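Local coordinates for (S)-ureidoglycine aminohydrolase cupin domain-containing protein (Pseudomonas syringae pv. tomato, PDB 3MYX) that is of unknown function but folds as two cupin barrels and is probably related to (S)-ureidoglycine aminohydrolase-type cupins, at residues G25-H30 with R37-V42; A93-G96 with Q100-I103; P5-L10 with V197-E202; C154-L159 with K233-T238; P64-L69 with N158-T163. All coordinates share one frame; numbering follows the deposited sequence. Where two conformers were deposited one is given.

Interaction 1: residues G25-H30 with R37-V42; sequences GPIDAH and RRTAFV
Ile27 lays its CD1 methyl over one face of the Arg37 guanidinium, 3.5 Å above the plane and displaced toward the rim. The nearest guanidinium atom is NE, and CG1 of Ile27 follows the methyl along the CD-NE bond of the arginine. Arg37 sends CG away from its backbone N (chi1 177°), which puts that carbon 3.2 Å from Gly25 O. Beyond CG the chain bends at both chi2 (75°) and chi3 (77°), a curl that brings the flat group under the isoleucine instead of letting it run straight out. Around its rim the guanidinium is held by salt bridges from NE to Asp31 and from NH1 to Glu67, and Phe113 adds a cation-pi contact, an arrangement likely to fix its rotation. Gly25 and Arg37 continue the antiparallel pairing of strands 23-24 and 37-39 at the edge of the N-terminal cupin sheet, the loop 25-36 joining them. Gly25 N donates to Arg37 O at 3.0 Å. The next step along the pair is bridged by a water that receives a bond from Thr39 OG1 at 2.8 Å and gives one to Gly25 O at 2.6 Å. Thr39 OG1 also lies 3.6 Å from Ile27 CG1, the two side chains crossing at about a right angle. Farther along the loop, Asp28 OD1 accepts from His30 N at 2.9 Å in an Asx turn, the N-H arriving from above the carboxylate plane, while Tyr65 bonds to the same oxygen.

Interaction 2: residues A93-G96 with Q100-I103; sequences AVIG and QVRI. With EDO (1,2-ethanediol), chain D.
Ile95, on strand 92-95, meets Val101 and Ile103 of strand 101-105 with its two branches. The backbone of Ala93, two residues earlier, pairs with Leu69 and that of Ile95 with Glu67, which seats the strand in the N-terminal domain's larger sheet. At Ile95 the side chain projects toward the other strand and forks: CG2 comes to 4.2 Å from Val101 CG1, and CD1 to 4.0 Å from Ile103 CD1. The first torsion (chi1 -58°) orients this fork, with CG2 opposite the backbone N, and the extended chi2 (173°) then carries CD1 away from CA toward Ile103. Ile95 crosses Val101 at about a right angle but meets Ile103 obliquely, methyl to methyl. Tyr63 and Leu78 pack against the same buried isoleucine. Beyond it, Gly96 O accepts a bond from Thr99 OG1 in the short connection to Gln100. There OE1 of Gln100 takes a hydrogen bond from O1 of a 1,2-ethanediol at 2.6 Å; this molecule, probably from the crystallisation liquor, is also bonded to Gly81 N. Strand 101-105 belongs to a second, four-stranded sheet, and the contact packs the two sheets of the N-terminal barrel together, as in the jelly roll of cupins.

Interaction 3: residues P5-L10 with V197-E202; sequences PTVLLL and VVLSLE
Leu199 and Leu201 both turn toward Val7, joining two sheets of the C-terminal cupin barrel. Strand 7-11 comes from the very start of the chain yet forms the outermost strand of that barrel's seven-stranded antiparallel sheet, next to strand 214-217, while strand 197-201 lies in the other sheet. Leu199 comes first: its CD1 reaches 3.9 Å from Val7 CG1, the two side chains crossing at about a right angle, and Cys223 packs against the leucine. Two residues on, on the same face of the strand, Leu201 brings CD2 obliquely onto the valine. That one methyl lies against the whole isopropyl group, 3.6 Å from Val7 CB and 4.1 Å from Val7 CG1. The valine sends CG1 away from its backbone N (chi1 175°) and keeps CG2 next to it, which gives each leucine a methyl of its own as closest partner. Leu207, Val215 and Val217 also pack against Val7. The contact is purely apolar, and its tightest point is the 3.5 Å between Leu201 CD2 and Val7 CG2, closer than usual for two methyl carbons.

Interaction 4: residues C154-L159 with K233-T238; sequences CRSNNL and KFYAVT
Tyr235 and Asn158 meet inside the C-terminal cupin domain, on two strands of its seven-stranded antiparallel sheet that are separated by strand 168-174. The short strand segments 154-158 and 233-237 approach to 9.2 Å and cross at -60°, so the contact depends on a long side chain. Tyr235 supplies it: its ring spans the intervening strand, packing on Trp172, and its hydroxyl donates to Asn158 OD1 at 2.7 Å. Placing CG between its own backbone N and carbonyl carbon (chi1 63°) aims the ring at strand 154-161. OD1 lies at the ring's edge, in its plane, whereas the amide stands almost perpendicular to the ring. Seen from the asparagine, the hydroxyl sits well above the carbonyl plane, 56° out of it. Arg168 NH1 gives a second hydrogen bond to the same OD1, and two donors on one oxygen probably keep the amide from rotating. Backbone and side chain of the neighbouring residues close around the phenol oxygen: Asn157 O lies 3.3 Å from Tyr235 OH, and Ser156 CB 3.8 Å from the same atom. Asn158 is the centre of an inverse gamma turn, just before the chain turns a corner at Leu159. Such a bend, with strand 154-161 broken where it curls round the barrel, suits the strongly curved sheets of a cupin jelly roll.

Interaction 5: residues P64-L69 with N158-T163; sequences PYTEML and NLFEDT
Thr66 donates a hydrogen bond through OG1 to Asp162 OD2 at 2.7 Å, the one polar link between the two segments. The hydroxyl meets the syn side of the carboxylate oxygen, 23° out of the carboxylate plane, and the two side chains arrive from opposite directions. Ser165 OG is a second partner of OD2, while the other oxygen, OD1, is bonded to the backbone N of Ala164. With both oxygens engaged, the carboxylate is probably held against turning about its own axis. Apolar contact comes from the other branch of the threonine. OG1 stands beside the backbone N and CG2 opposite it (chi1 -56°), a fork that gives the hydroxyl to the aspartate and the methyl to the aromatic ring. CG2 lies 3.8 Å from Phe160 CE2 and 3.9 Å from Phe160 CZ, approaching the ring obliquely; the methyl is also 3.3 Å from Asp162 OD2. Phe160 is further packed on Val94 and Thr128 of the N-terminal domain. In backbone terms, Thr66 pairs with Ser116 inside its sheet, whereas Leu159 and Phe160 both face Ile169 in a classic beta bulge, where strand 154-161 turns its corner. The contact thus sits on the seam between the two barrels of a bicupin, with the aromatic ring and the carboxylate of one domain meeting a threonine of the other.

How the interactions relate
Interactions 1 and 2 lie in the N-terminal barrel, interaction 4 in the C-terminal one, and interaction 5 between them. Interaction 3 spans all but the last part of the sequence, and the segments of interaction 4 alternate with its own. Interaction 5 is the meeting point: it shares Asn158 and Leu159 with interaction 4, its strand 66-71 is the sheet neighbour of strand 92-95 in interaction 2, and its Pro64 packs on His30 of interaction 1. Centres of interactions 2 and 5 are 10 Å apart, those of 2 and 3 about 28 Å. Thus interaction 5 joins the barrels directly, interaction 3 ties the first strand into the C-terminal barrel, and the others pack within one barrel.

Interaction 1: residues G25-H30 with R37-V42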
# COMPACT_ATOMS: atom_id res chain seq x y z
N GLY A 25 -5.41 11.22 13.91
CA GLY A 25 -5.28 10.66 15.25
C GLY A 25 -4.83 9.22 15.22
O GLY A 25 -4.72 8.61 14.18
N PRO A 26 -4.55 8.66 16.40
CA PRO A 26 -4.17 7.26 16.44
C PRO A 26 -5.28 6.37 15.91
O PRO A 26 -6.45 6.63 16.15
CB PRO A 26 -3.94 7.01 17.94
CG PRO A 26 -4.83 8.03 18.64
CD PRO A 26 -4.76 9.24 17.74
N ILE A 27 -4.91 5.30 15.24
CA ILE A 27 -5.90 4.36 14.72
C ILE A 27 -6.63 3.69 15.89
O ILE A 27 -7.85 3.46 15.86
CB ILE A 27 -5.26 3.30 13.77
CG1 ILE A 27 -4.65 3.96 12.52
CG2 ILE A 27 -6.31 2.22 13.40
CD1 ILE A 27 -3.67 3.05 11.77
N ASP A 28 -5.85 3.34 16.91
CA ASP A 28 -6.37 2.72 18.12
C ASP A 28 -5.41 3.03 19.26
O ASP A 28 -4.44 3.79 19.06
CB ASP A 28 -6.64 1.22 17.93
CG ASP A 28 -5.39 0.41 17.62
OD1 ASP A 28 -4.28 0.81 18.04
OD2 ASP A 28 -5.55 -0.66 16.97
N ALA A 29 -5.65 2.49 20.44
CA ALA A 29 -4.87 2.86 21.61
C ALA A 29 -3.45 2.32 21.58
O ALA A 29 -2.67 2.66 22.46
CB ALA A 29 -5.58 2.41 22.89
N HIS A 30 -3.11 1.50 20.58
CA HIS A 30 -1.75 1.01 20.40
C HIS A 30 -0.92 1.80 19.39
O HIS A 30 0.29 1.56 19.28
CB HIS A 30 -1.76 -0.46 19.96
CG HIS A 30 -2.38 -1.36 20.96
ND1 HIS A 30 -1.66 -1.98 21.95
CD2 HIS A 30 -3.66 -1.77 21.12
CE1 HIS A 30 -2.47 -2.72 22.68
NE2 HIS A 30 -3.69 -2.62 22.20
N ARG A 37 -0.83 10.71 12.07
CA ARG A 37 -1.57 9.62 11.45
C ARG A 37 -2.83 10.15 10.79
O ARG A 37 -3.68 10.75 11.45
CB ARG A 37 -1.93 8.55 12.50
CG ARG A 37 -2.77 7.41 11.96
CD ARG A 37 -1.98 6.43 11.12
NE ARG A 37 -1.18 5.55 11.95
CZ ARG A 37 -0.34 4.63 11.49
NH1 ARG A 37 -0.12 4.51 10.20
NH2 ARG A 37 0.31 3.85 12.33
N ARG A 38 -2.93 9.93 9.48
CA ARG A 38 -4.05 10.43 8.68
C ARG A 38 -4.66 9.23 7.99
O ARG A 38 -4.12 8.72 6.99
CB ARG A 38 -3.58 11.48 7.66
CG ARG A 38 -2.62 12.51 8.22
CD ARG A 38 -3.25 13.38 9.28
NE ARG A 38 -2.24 14.20 9.93
CZ ARG A 38 -1.74 15.33 9.43
NH1 ARG A 38 -2.17 15.79 8.26
NH2 ARG A 38 -0.80 16.00 10.10
N THR A 39 -5.77 8.75 8.53
CA THR A 39 -6.35 7.49 8.08
C THR A 39 -7.49 7.73 7.11
O THR A 39 -8.43 8.46 7.42
CB THR A 39 -6.82 6.68 9.29
OG1 THR A 39 -5.68 6.42 10.13
CG2 THR A 39 -7.46 5.38 8.87
N ALA A 40 -7.39 7.14 5.92
CA ALA A 40 -8.42 7.25 4.90
C ALA A 40 -9.46 6.14 4.99
O ALA A 40 -10.58 6.30 4.51
CB ALA A 40 -7.79 7.25 3.54
N PHE A 41 -9.07 5.00 5.57
CA PHE A 41 -9.91 3.83 5.61
C PHE A 41 -9.49 2.96 6.77
O PHE A 41 -8.30 2.72 6.97
CB PHE A 41 -9.74 3.04 4.32
CG PHE A 41 -10.50 1.74 4.30
CD1 PHE A 41 -9.91 0.55 4.75
CD2 PHE A 41 -11.80 1.70 3.87
CE1 PHE A 41 -10.62 -0.63 4.74
CE2 PHE A 41 -12.51 0.51 3.86
CZ PHE A 41 -11.91 -0.65 4.28
N VAL A 42 -10.47 2.45 7.52
CA VAL A 42 -10.23 1.34 8.41
C VAL A 42 -11.49 0.50 8.43
O VAL A 42 -12.60 1.02 8.55
CB VAL A 42 -9.79 1.79 9.85
CG1 VAL A 42 -10.77 2.79 10.45
CG2 VAL A 42 -9.59 0.59 10.77
O HOH W 1 -6.34 8.21 12.15

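Interaction 2: residues A93-G96 with Q100-I103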
# COMPACT_ATOMS: atom_id res chain seq x y z
N ALA A 93 9.06 -0.21 2.37
CA ALA A 93 9.47 -1.25 3.29
C ALA A 93 8.28 -1.70 4.11
O ALA A 93 7.25 -1.03 4.16
CB ALA A 93 10.60 -0.78 4.21
N VAL A 94 8.47 -2.84 4.78
CA VAL A 94 7.47 -3.40 5.68
C VAL A 94 8.07 -3.51 7.09
O VAL A 94 9.21 -3.96 7.24
CB VAL A 94 7.04 -4.82 5.24
CG1 VAL A 94 5.92 -5.34 6.16
CG2 VAL A 94 6.63 -4.81 3.80
N ILE A 95 7.31 -3.08 8.09
CA ILE A 95 7.61 -3.34 9.50
C ILE A 95 6.71 -4.50 9.93
O ILE A 95 5.48 -4.37 9.91
CB ILE A 95 7.32 -2.11 10.38
CG1 ILE A 95 8.12 -0.90 9.90
CG2 ILE A 95 7.62 -2.43 11.83
CD1 ILE A 95 7.77 0.42 10.60
N GLY A 96 7.29 -5.64 10.27
CA GLY A 96 6.50 -6.74 10.72
C GLY A 96 5.92 -6.48 12.09
O GLY A 96 6.47 -5.69 12.90
N GLN A 100 10.94 -4.41 17.13
CA GLN A 100 11.52 -3.30 17.87
C GLN A 100 12.12 -2.36 16.83
O GLN A 100 13.03 -2.74 16.10
CB GLN A 100 12.59 -3.77 18.84
CG GLN A 100 13.10 -2.67 19.72
CD GLN A 100 14.34 -3.09 20.47
OE1 GLN A 100 15.41 -3.22 19.87
NE2 GLN A 100 14.22 -3.26 21.77
N VAL A 101 11.56 -1.16 16.71
CA VAL A 101 11.91 -0.32 15.57
C VAL A 101 11.98 1.15 15.96
O VAL A 101 11.14 1.65 16.71
CB VAL A 101 10.93 -0.54 14.38
CG1 VAL A 101 9.51 -0.15 14.76
CG2 VAL A 101 11.40 0.20 13.13
N ARG A 102 12.98 1.82 15.41
CA ARG A 102 13.07 3.27 15.47
C ARG A 102 12.77 3.79 14.07
O ARG A 102 13.34 3.32 13.08
CB ARG A 102 14.45 3.73 15.95
CG ARG A 102 14.62 5.24 16.03
CD ARG A 102 15.93 5.52 16.73
NE ARG A 102 16.27 6.94 16.83
CZ ARG A 102 15.82 7.77 17.77
NH1 ARG A 102 14.95 7.38 18.69
NH2 ARG A 102 16.23 9.03 17.76
N ILE A 103 11.84 4.74 14.01
CA ILE A 103 11.39 5.36 12.79
C ILE A 103 11.89 6.80 12.83
O ILE A 103 11.41 7.59 13.63
CB ILE A 103 9.85 5.31 12.69
CG1 ILE A 103 9.35 3.85 12.81
CG2 ILE A 103 9.34 5.99 11.41
CD1 ILE A 103 7.84 3.66 12.87
C1 EDO D . 16.43 -0.38 17.52
O1 EDO D . 16.39 -1.73 17.98
C2 EDO D . 15.18 0.34 17.98
O2 EDO D . 15.13 0.39 19.42

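Interaction 3: residues P5-L10 with V197-E202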
# COMPACT_ATOMS: atom_id res chain seq x y z
N PRO A 5 -17.52 0.55 0.88
CA PRO A 5 -16.12 0.43 0.41
C PRO A 5 -15.92 1.13 -0.92
O PRO A 5 -16.74 1.02 -1.82
CB PRO A 5 -15.93 -1.09 0.26
CG PRO A 5 -17.28 -1.66 0.17
CD PRO A 5 -18.16 -0.76 1.00
N THR A 6 -14.82 1.86 -1.04
CA THR A 6 -14.54 2.59 -2.26
C THR A 6 -13.05 2.58 -2.59
O THR A 6 -12.24 1.94 -1.89
CB THR A 6 -15.09 4.04 -2.17
OG1 THR A 6 -15.17 4.62 -3.49
CG2 THR A 6 -14.23 4.90 -1.24
N VAL A 7 -12.73 3.25 -3.69
CA VAL A 7 -11.38 3.44 -4.19
C VAL A 7 -10.94 4.83 -3.75
O VAL A 7 -11.65 5.82 -4.00
CB VAL A 7 -11.34 3.31 -5.73
CG1 VAL A 7 -9.96 3.62 -6.27
CG2 VAL A 7 -11.84 1.93 -6.18
N LEU A 8 -9.80 4.88 -3.08
CA LEU A 8 -9.30 6.11 -2.46
C LEU A 8 -7.88 6.43 -2.89
O LEU A 8 -6.97 5.66 -2.62
CB LEU A 8 -9.34 5.97 -0.93
CG LEU A 8 -10.73 5.70 -0.35
CD1 LEU A 8 -10.65 5.29 1.11
CD2 LEU A 8 -11.63 6.94 -0.55
N LEU A 9 -7.72 7.56 -3.56
CA LEU A 9 -6.39 8.05 -3.90
C LEU A 9 -5.76 8.58 -2.60
O LEU A 9 -6.31 9.47 -1.95
CB LEU A 9 -6.46 9.13 -4.99
CG LEU A 9 -5.29 9.29 -5.99
CD1 LEU A 9 -3.96 9.38 -5.29
CD2 LEU A 9 -5.25 8.17 -7.03
N LEU A 10 -4.62 8.01 -2.20
CA LEU A 10 -3.96 8.40 -0.95
C LEU A 10 -2.97 9.54 -1.16
O LEU A 10 -2.90 10.46 -0.35
CB LEU A 10 -3.25 7.21 -0.30
CG LEU A 10 -4.13 5.99 0.03
CD1 LEU A 10 -3.29 4.97 0.80
CD2 LEU A 10 -5.38 6.39 0.84
N VAL A 197 -3.06 3.63 -14.78
CA VAL A 197 -4.27 2.84 -14.87
C VAL A 197 -5.46 3.74 -14.59
O VAL A 197 -5.38 4.66 -13.77
CB VAL A 197 -4.24 1.62 -13.90
CG1 VAL A 197 -4.10 2.05 -12.47
CG2 VAL A 197 -5.48 0.71 -14.08
N VAL A 198 -6.56 3.46 -15.30
CA VAL A 198 -7.83 4.11 -15.03
C VAL A 198 -8.74 3.16 -14.26
O VAL A 198 -9.01 2.03 -14.70
CB VAL A 198 -8.53 4.56 -16.33
CG1 VAL A 198 -9.91 5.13 -16.02
CG2 VAL A 198 -7.65 5.56 -17.05
N LEU A 199 -9.16 3.61 -13.09
CA LEU A 199 -10.10 2.89 -12.25
C LEU A 199 -11.45 3.61 -12.36
O LEU A 199 -11.59 4.78 -11.96
CB LEU A 199 -9.59 2.81 -10.80
CG LEU A 199 -8.22 2.16 -10.60
CD1 LEU A 199 -7.80 2.18 -9.12
CD2 LEU A 199 -8.17 0.73 -11.16
N SER A 200 -12.43 2.92 -12.94
CA SER A 200 -13.79 3.48 -13.08
C SER A 200 -14.65 2.99 -11.91
O SER A 200 -14.65 1.81 -11.61
CB SER A 200 -14.40 3.08 -14.44
OG SER A 200 -13.51 3.32 -15.52
N LEU A 201 -15.39 3.90 -11.26
CA LEU A 201 -15.93 3.63 -9.89
C LEU A 201 -17.44 3.41 -9.74
O LEU A 201 -18.21 3.74 -10.63
CB LEU A 201 -15.50 4.77 -8.96
CG LEU A 201 -14.00 5.08 -9.03
CD1 LEU A 201 -13.63 6.14 -8.01
CD2 LEU A 201 -13.19 3.80 -8.80
N GLU A 202 -17.83 2.85 -8.57
CA GLU A 202 -19.25 2.53 -8.27
C GLU A 202 -20.19 3.69 -8.61
O GLU A 202 -21.24 3.48 -9.22
CB GLU A 202 -19.44 2.15 -6.79

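Interaction 4: residues C154-L159 with K233-T238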
# COMPACT_ATOMS: atom_id res chain seq x y z
N CYS A 154 0.95 -11.38 -16.52
CA CYS A 154 1.22 -10.74 -15.24
C CYS A 154 2.39 -11.46 -14.57
O CYS A 154 2.58 -12.67 -14.76
CB CYS A 154 0.03 -10.80 -14.29
SG CYS A 154 -1.53 -10.21 -14.99
N ARG A 155 3.17 -10.72 -13.79
CA ARG A 155 4.24 -11.29 -12.98
C ARG A 155 4.20 -10.65 -11.60
O ARG A 155 3.76 -9.52 -11.44
CB ARG A 155 5.62 -11.06 -13.60
CG ARG A 155 5.80 -11.60 -15.02
CD ARG A 155 7.17 -11.34 -15.54
NE ARG A 155 7.35 -9.93 -15.86
CZ ARG A 155 8.18 -9.46 -16.79
NH1 ARG A 155 8.99 -10.28 -17.48
NH2 ARG A 155 8.22 -8.17 -17.05
N SER A 156 4.72 -11.37 -10.60
CA SER A 156 4.82 -10.84 -9.25
C SER A 156 5.98 -11.45 -8.50
O SER A 156 6.56 -12.46 -8.90
CB SER A 156 3.54 -11.10 -8.47
OG SER A 156 3.45 -12.47 -8.17
N ASN A 157 6.28 -10.83 -7.37
CA ASN A 157 7.21 -11.35 -6.40
C ASN A 157 6.67 -10.94 -5.04
O ASN A 157 6.66 -9.75 -4.70
CB ASN A 157 8.62 -10.80 -6.61
CG ASN A 157 9.64 -11.39 -5.64
OD1 ASN A 157 9.30 -11.84 -4.56
ND2 ASN A 157 10.91 -11.37 -6.04
N ASN A 158 6.18 -11.91 -4.28
CA ASN A 158 5.77 -11.70 -2.90
C ASN A 158 6.99 -11.61 -1.99
O ASN A 158 7.45 -12.60 -1.46
CB ASN A 158 4.86 -12.84 -2.42
CG ASN A 158 3.58 -12.91 -3.22
OD1 ASN A 158 2.82 -11.95 -3.28
ND2 ASN A 158 3.33 -14.07 -3.83
N LEU A 159 7.53 -10.41 -1.88
CA LEU A 159 8.74 -10.15 -1.10
C LEU A 159 8.50 -10.29 0.39
O LEU A 159 9.44 -10.53 1.15
CB LEU A 159 9.26 -8.76 -1.40
CG LEU A 159 9.76 -8.58 -2.84
CD1 LEU A 159 9.91 -7.10 -3.21
CD2 LEU A 159 11.09 -9.33 -3.03
N LYS A 233 3.79 -2.13 -10.21
CA LYS A 233 3.37 -1.54 -8.95
C LYS A 233 3.93 -2.26 -7.75
O LYS A 233 4.17 -3.46 -7.80
CB LYS A 233 1.84 -1.54 -8.86
CG LYS A 233 1.22 -2.89 -8.65
CD LYS A 233 -0.27 -2.90 -8.96
CE LYS A 233 -0.90 -4.22 -8.60
NZ LYS A 233 -2.36 -4.28 -9.00
N PHE A 234 4.11 -1.50 -6.66
CA PHE A 234 4.16 -2.08 -5.34
C PHE A 234 2.73 -2.41 -4.96
O PHE A 234 1.80 -1.63 -5.26
CB PHE A 234 4.67 -1.08 -4.31
CG PHE A 234 6.14 -0.82 -4.35
CD1 PHE A 234 7.04 -1.84 -4.09
CD2 PHE A 234 6.64 0.47 -4.54
CE1 PHE A 234 8.42 -1.58 -4.06
CE2 PHE A 234 8.01 0.72 -4.51
CZ PHE A 234 8.89 -0.29 -4.27
N TYR A 235 2.54 -3.51 -4.25
CA TYR A 235 1.23 -3.85 -3.72
C TYR A 235 1.31 -4.36 -2.29
O TYR A 235 2.33 -4.93 -1.87
CB TYR A 235 0.54 -4.90 -4.57
CG TYR A 235 1.25 -6.23 -4.64
CD1 TYR A 235 1.05 -7.21 -3.65
CD2 TYR A 235 2.15 -6.51 -5.65
CE1 TYR A 235 1.71 -8.43 -3.70
CE2 TYR A 235 2.82 -7.72 -5.70
CZ TYR A 235 2.60 -8.67 -4.74
OH TYR A 235 3.32 -9.85 -4.84
N ALA A 236 0.22 -4.12 -1.57
CA ALA A 236 -0.10 -4.85 -0.35
C ALA A 236 -1.51 -5.37 -0.56
O ALA A 236 -2.42 -4.57 -0.82
CB ALA A 236 -0.05 -3.95 0.89
N VAL A 237 -1.71 -6.69 -0.49
CA VAL A 237 -3.04 -7.27 -0.63
C VAL A 237 -3.33 -8.19 0.54
O VAL A 237 -2.42 -8.84 1.07
CB VAL A 237 -3.19 -8.05 -1.95
CG1 VAL A 237 -3.13 -7.10 -3.15
CG2 VAL A 237 -2.19 -9.21 -2.08
N THR A 238 -4.60 -8.25 0.94
CA THR A 238 -5.03 -9.24 1.92
C THR A 238 -5.45 -10.53 1.27
O THR A 238 -5.34 -10.66 0.04
CB THR A 238 -6.14 -8.70 2.80
OG1 THR A 238 -7.25 -8.30 1.98
CG2 THR A 238 -5.63 -7.51 3.62
OXT THR A 238 -5.87 -11.47 1.98

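Interaction 5: residues P64-L69 with N158-T163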
# COMPACT_ATOMS: atom_id res chain seq x y z
N PRO A 64 2.96 -2.46 16.83
CA PRO A 64 1.70 -3.13 17.15
C PRO A 64 0.98 -3.72 15.95
O PRO A 64 0.02 -4.46 16.13
CB PRO A 64 0.87 -2.00 17.75
CG PRO A 64 1.40 -0.77 17.10
CD PRO A 64 2.87 -1.01 17.03
N TYR A 65 1.41 -3.35 14.75
CA TYR A 65 0.75 -3.72 13.51
C TYR A 65 1.76 -4.36 12.57
O TYR A 65 2.96 -4.22 12.76
CB TYR A 65 0.21 -2.47 12.82
CG TYR A 65 -0.55 -1.47 13.69
CD1 TYR A 65 -1.41 -1.89 14.70
CD2 TYR A 65 -0.45 -0.11 13.44
CE1 TYR A 65 -2.12 -0.97 15.47
CE2 TYR A 65 -1.16 0.80 14.20
CZ TYR A 65 -2.01 0.36 15.19
OH TYR A 65 -2.69 1.29 15.93
N THR A 66 1.27 -5.01 11.52
CA THR A 66 2.08 -5.20 10.31
C THR A 66 1.81 -3.98 9.46
O THR A 66 0.68 -3.69 9.16
CB THR A 66 1.72 -6.46 9.55
OG1 THR A 66 1.82 -7.58 10.43
CG2 THR A 66 2.63 -6.64 8.35
N GLU A 67 2.85 -3.25 9.07
CA GLU A 67 2.65 -1.97 8.37
C GLU A 67 3.64 -1.77 7.22
O GLU A 67 4.84 -1.89 7.40
CB GLU A 67 2.67 -0.79 9.35
CG GLU A 67 2.30 0.54 8.70
CD GLU A 67 1.96 1.66 9.70
OE1 GLU A 67 1.77 1.40 10.92
OE2 GLU A 67 1.82 2.80 9.21
N MSE A 68 3.08 -1.46 6.06
CA MSE A 68 3.85 -1.12 4.87
C MSE A 68 3.88 0.38 4.71
O MSE A 68 2.84 1.04 4.84
CB MSE A 68 3.19 -1.70 3.62
CG MSE A 68 3.90 -1.30 2.35
SE MSE A 68 2.84 -1.87 0.89
CE MSE A 68 4.12 -1.71 -0.51
N LEU A 69 5.07 0.90 4.40
CA LEU A 69 5.30 2.34 4.15
C LEU A 69 5.76 2.52 2.71
O LEU A 69 6.60 1.78 2.24
CB LEU A 69 6.45 2.88 5.04
CG LEU A 69 6.34 2.91 6.57
CD1 LEU A 69 6.49 1.50 7.15
CD2 LEU A 69 7.34 3.87 7.16
N ASN A 158 6.18 -11.91 -4.28
CA ASN A 158 5.77 -11.70 -2.90
C ASN A 158 6.99 -11.61 -1.99
O ASN A 158 7.45 -12.60 -1.46
CB ASN A 158 4.86 -12.84 -2.42
CG ASN A 158 3.58 -12.91 -3.22
OD1 ASN A 158 2.82 -11.95 -3.28
ND2 ASN A 158 3.33 -14.07 -3.83
N LEU A 159 7.53 -10.41 -1.88
CA LEU A 159 8.74 -10.15 -1.10
C LEU A 159 8.50 -10.29 0.39
O LEU A 159 9.44 -10.53 1.15
CB LEU A 159 9.26 -8.76 -1.40
CG LEU A 159 9.76 -8.58 -2.84
CD1 LEU A 159 9.91 -7.10 -3.21
CD2 LEU A 159 11.09 -9.33 -3.03
N PHE A 160 7.26 -10.12 0.82
CA PHE A 160 6.89 -10.31 2.23
C PHE A 160 5.55 -11.04 2.28
O PHE A 160 4.57 -10.61 1.67
CB PHE A 160 6.80 -8.96 2.94
CG PHE A 160 6.27 -9.05 4.33
CD1 PHE A 160 7.09 -9.38 5.38
CD2 PHE A 160 4.93 -8.79 4.57
CE1 PHE A 160 6.55 -9.45 6.68
CE2 PHE A 160 4.40 -8.88 5.82
CZ PHE A 160 5.21 -9.20 6.87
N GLU A 161 5.54 -12.17 2.96
CA GLU A 161 4.33 -12.93 3.20
C GLU A 161 4.12 -13.02 4.71
O GLU A 161 4.85 -13.74 5.40
CB GLU A 161 4.43 -14.31 2.57
CG GLU A 161 4.55 -14.25 1.06
CD GLU A 161 4.68 -15.63 0.42
OE1 GLU A 161 5.29 -16.54 1.04
OE2 GLU A 161 4.20 -15.81 -0.70
N ASP A 162 3.14 -12.30 5.23
CA ASP A 162 2.95 -12.24 6.66
C ASP A 162 2.42 -13.56 7.21
O ASP A 162 1.68 -14.29 6.53
CB ASP A 162 1.97 -11.13 7.02
CG ASP A 162 2.18 -10.57 8.40
OD1 ASP A 162 3.11 -11.00 9.13
OD2 ASP A 162 1.40 -9.66 8.76
N THR A 163 2.76 -13.82 8.47
CA THR A 163 2.05 -14.82 9.25
C THR A 163 1.16 -14.18 10.33
O THR A 163 0.33 -14.88 10.88
CB THR A 163 3.01 -15.84 9.91
OG1 THR A 163 3.97 -15.14 10.70
CG2 THR A 163 3.72 -16.64 8.84